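PDB 4RHZ: Cry37AA1 from Bacillus thuringiensis, which forms a binary complex with the aerolysin-like toxin Cry23Aa1, has a calcium-binding C2-type fold and probably acts with it as a two-component toxin. Local coordinates for residues B[7-12]-B[55-60]. Residues are numbered along the deposited sequence; the frame is centred on the assembly and turned at random.
Sequences TFTINF and TYTQTI
The ring of F12 meets Y56 at its edge: Y56 CB lies in the ring plane, 3.9 Å from F12 CE1. I10 CG2 lies over one face of the same ring, off its centre. The I10 and Y56 side chains run side by side, and I10 CD1 sits 4.1 Å from Y56 CD2. The Y56 ring also meets W41 of strand 38-43 edge-to-face. F8 CE1 comes near I60 CD1, but in only one of two I60 conformers. With chi1 at -63°, the F8 ring swings to the side of its own backbone N and packs on I40 and F75.

Segments 7-12 and 55-60 are antiparallel neighbours in one four-stranded sheet of the C2-type beta sandwich. Strand 55-62 is outermost in that sheet within this chain, and strand 115-125 flanks 4-13 on its other side. F8, I10 and F12 face inward, where I40, W41, F75 and V79 of the second sheet pack on them.

F8 with Q58 and I10 with Y56 are the hydrogen-bonded pairs. I10 N to Y56 O is short and nearly straight (2.8 Å, 174°). Y56 N to I10 O is more bent, at 146°.

The opposite face carries T7, T9, T55, T57 and T59, with N11. T7 OG1 and T59 OG1 share a hydrogen bond of 2.8 Å across a non-hydrogen-bonded pair.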
loop_
_atom_site.group_PDB
_atom_site.type_symbol
_atom_site.label_atom_id
_atom_site.label_comp_id
_atom_site.label_asym_id
_atom_site.label_seq_id
_atom_site.Cartn_x
_atom_site.Cartn_y
_atom_site.Cartn_z
ATOM N N THR B 7 13.398 -16.932 -5.164
ATOM C CA THR B 7 14.058 -16.124 -4.126
ATOM C C THR B 7 12.987 -15.656 -3.154
ATOM O O THR B 7 12.036 -15.026 -3.533
ATOM C CB THR B 7 14.861 -14.903 -4.754
ATOM O OG1 THR B 7 15.865 -15.393 -5.678
ATOM C CG2 THR B 7 15.564 -13.971 -3.633
ATOM N N PHE B 8 13.142 -16.060 -1.901
ATOM C CA PHE B 8 12.197 -15.897 -0.865
ATOM C C PHE B 8 12.749 -14.837 0.032
ATOM O O PHE B 8 13.925 -14.906 0.414
ATOM C CB PHE B 8 12.061 -17.244 -0.079
ATOM C CG PHE B 8 11.532 -18.365 -0.951
ATOM C CD1 PHE B 8 12.408 -19.274 -1.564
ATOM C CD2 PHE B 8 10.182 -18.433 -1.264
ATOM C CE1 PHE B 8 11.940 -20.240 -2.415
ATOM C CE2 PHE B 8 9.684 -19.412 -2.124
ATOM C CZ PHE B 8 10.560 -20.326 -2.691
ATOM N N THR B 9 11.909 -13.864 0.406
ATOM C CA THR B 9 12.391 -12.874 1.389
ATOM C C THR B 9 11.474 -12.921 2.545
ATOM O O THR B 9 10.327 -12.605 2.401
ATOM C CB THR B 9 12.374 -11.448 0.811
ATOM O OG1 THR B 9 13.158 -11.458 -0.370
ATOM C CG2 THR B 9 12.967 -10.455 1.807
ATOM N N ILE B 10 11.993 -13.274 3.694
ATOM C CA ILE B 10 11.181 -13.520 4.792
ATOM C C ILE B 10 11.479 -12.490 5.869
ATOM O O ILE B 10 12.670 -12.242 6.166
ATOM C CB ILE B 10 11.560 -14.909 5.374
ATOM C CG1 ILE B 10 11.462 -16.018 4.277
ATOM C CG2 ILE B 10 10.782 -15.179 6.607
ATOM C CD1 ILE B 10 11.860 -17.392 4.776
ATOM N N ASN B 11 10.412 -11.934 6.492
ATOM C CA ASN B 11 10.562 -11.003 7.586
ATOM C C ASN B 11 9.863 -11.456 8.806
ATOM O O ASN B 11 8.710 -11.890 8.717
ATOM C CB ASN B 11 10.014 -9.654 7.157
ATOM C CG ASN B 11 11.031 -8.881 6.379
ATOM O OD1 ASN B 11 11.959 -8.378 6.966
ATOM N ND2 ASN B 11 10.912 -8.837 5.059
ATOM N N PHE B 12 10.555 -11.345 9.951
ATOM C CA PHE B 12 10.060 -11.785 11.224
ATOM C C PHE B 12 9.708 -10.585 12.111
ATOM O O PHE B 12 10.438 -9.642 12.142
ATOM C CB PHE B 12 11.129 -12.606 11.917
ATOM C CG PHE B 12 11.630 -13.808 11.106
ATOM C CD1 PHE B 12 12.690 -13.668 10.197
ATOM C CD2 PHE B 12 11.058 -15.095 11.305
ATOM C CE1 PHE B 12 13.166 -14.783 9.479
ATOM C CE2 PHE B 12 11.520 -16.202 10.622
ATOM C CZ PHE B 12 12.587 -16.069 9.692
ATOM N N THR B 55 15.271 -10.264 8.870
ATOM C CA THR B 55 15.032 -10.558 7.471
ATOM C C THR B 55 15.988 -11.677 7.103
ATOM O O THR B 55 17.102 -11.708 7.620
ATOM C CB THR B 55 15.343 -9.361 6.571
ATOM O OG1 THR B 55 14.857 -8.159 7.187
ATOM C CG2 THR B 55 14.718 -9.549 5.231
ATOM N N TYR B 56 15.541 -12.570 6.217
ATOM C CA TYR B 56 16.258 -13.735 5.787
ATOM C C TYR B 56 15.942 -13.847 4.323
ATOM O O TYR B 56 14.788 -13.742 3.921
ATOM C CB TYR B 56 15.732 -14.990 6.509
ATOM C CG TYR B 56 16.451 -16.232 6.085
ATOM C CD1 TYR B 56 17.705 -16.508 6.594
ATOM C CD2 TYR B 56 15.913 -17.111 5.116
ATOM C CE1 TYR B 56 18.418 -17.607 6.192
ATOM C CE2 TYR B 56 16.626 -18.252 4.708
ATOM C CZ TYR B 56 17.879 -18.483 5.248
ATOM O OH TYR B 56 18.645 -19.592 4.900
ATOM N N THR B 57 16.969 -14.073 3.530
ATOM C CA THR B 57 16.814 -14.220 2.098
ATOM C C THR B 57 17.436 -15.549 1.670
ATOM O O THR B 57 18.471 -15.967 2.214
ATOM C CB THR B 57 17.443 -13.040 1.373
ATOM O OG1 THR B 57 16.956 -11.836 1.973
ATOM C CG2 THR B 57 17.093 -13.044 -0.100
ATOM N N GLN B 58 16.772 -16.224 0.725
ATOM C CA GLN B 58 17.164 -17.544 0.219
ATOM C C GLN B 58 16.717 -17.740 -1.214
ATOM O O GLN B 58 15.590 -17.350 -1.563
ATOM C CB GLN B 58 16.453 -18.609 1.021
ATOM C CG GLN B 58 17.392 -19.309 1.851
ATOM C CD GLN B 58 17.593 -20.722 1.423
ATOM O OE1 GLN B 58 18.590 -21.064 0.812
ATOM N NE2 GLN B 58 16.662 -21.562 1.794
ATOM N N THR B 59 17.580 -18.371 -2.017
ATOM C CA THR B 59 17.249 -18.780 -3.364
ATOM C C THR B 59 17.397 -20.289 -3.492
ATOM O O THR B 59 18.347 -20.876 -2.976
ATOM C CB THR B 59 18.063 -18.012 -4.413
ATOM O OG1 THR B 59 17.831 -16.632 -4.202
ATOM C CG2 THR B 59 17.587 -18.354 -5.882
ATOM N N ILE B 60 16.436 -20.889 -4.184
ATOM C CA ILE B 60 16.223 -22.349 -4.239
ATOM C C ILE B 60 15.869 -22.679 -5.676
ATOM O O ILE B 60 15.193 -21.888 -6.364
ATOM C CB ILE B 60 14.960 -22.763 -3.403
ATOM C CG1 ILE B 60 15.146 -22.517 -1.925
ATOM C CG2 ILE B 60 14.664 -24.238 -3.515
ATOM C CD1 ILE B 60 13.980 -23.035 -1.150
#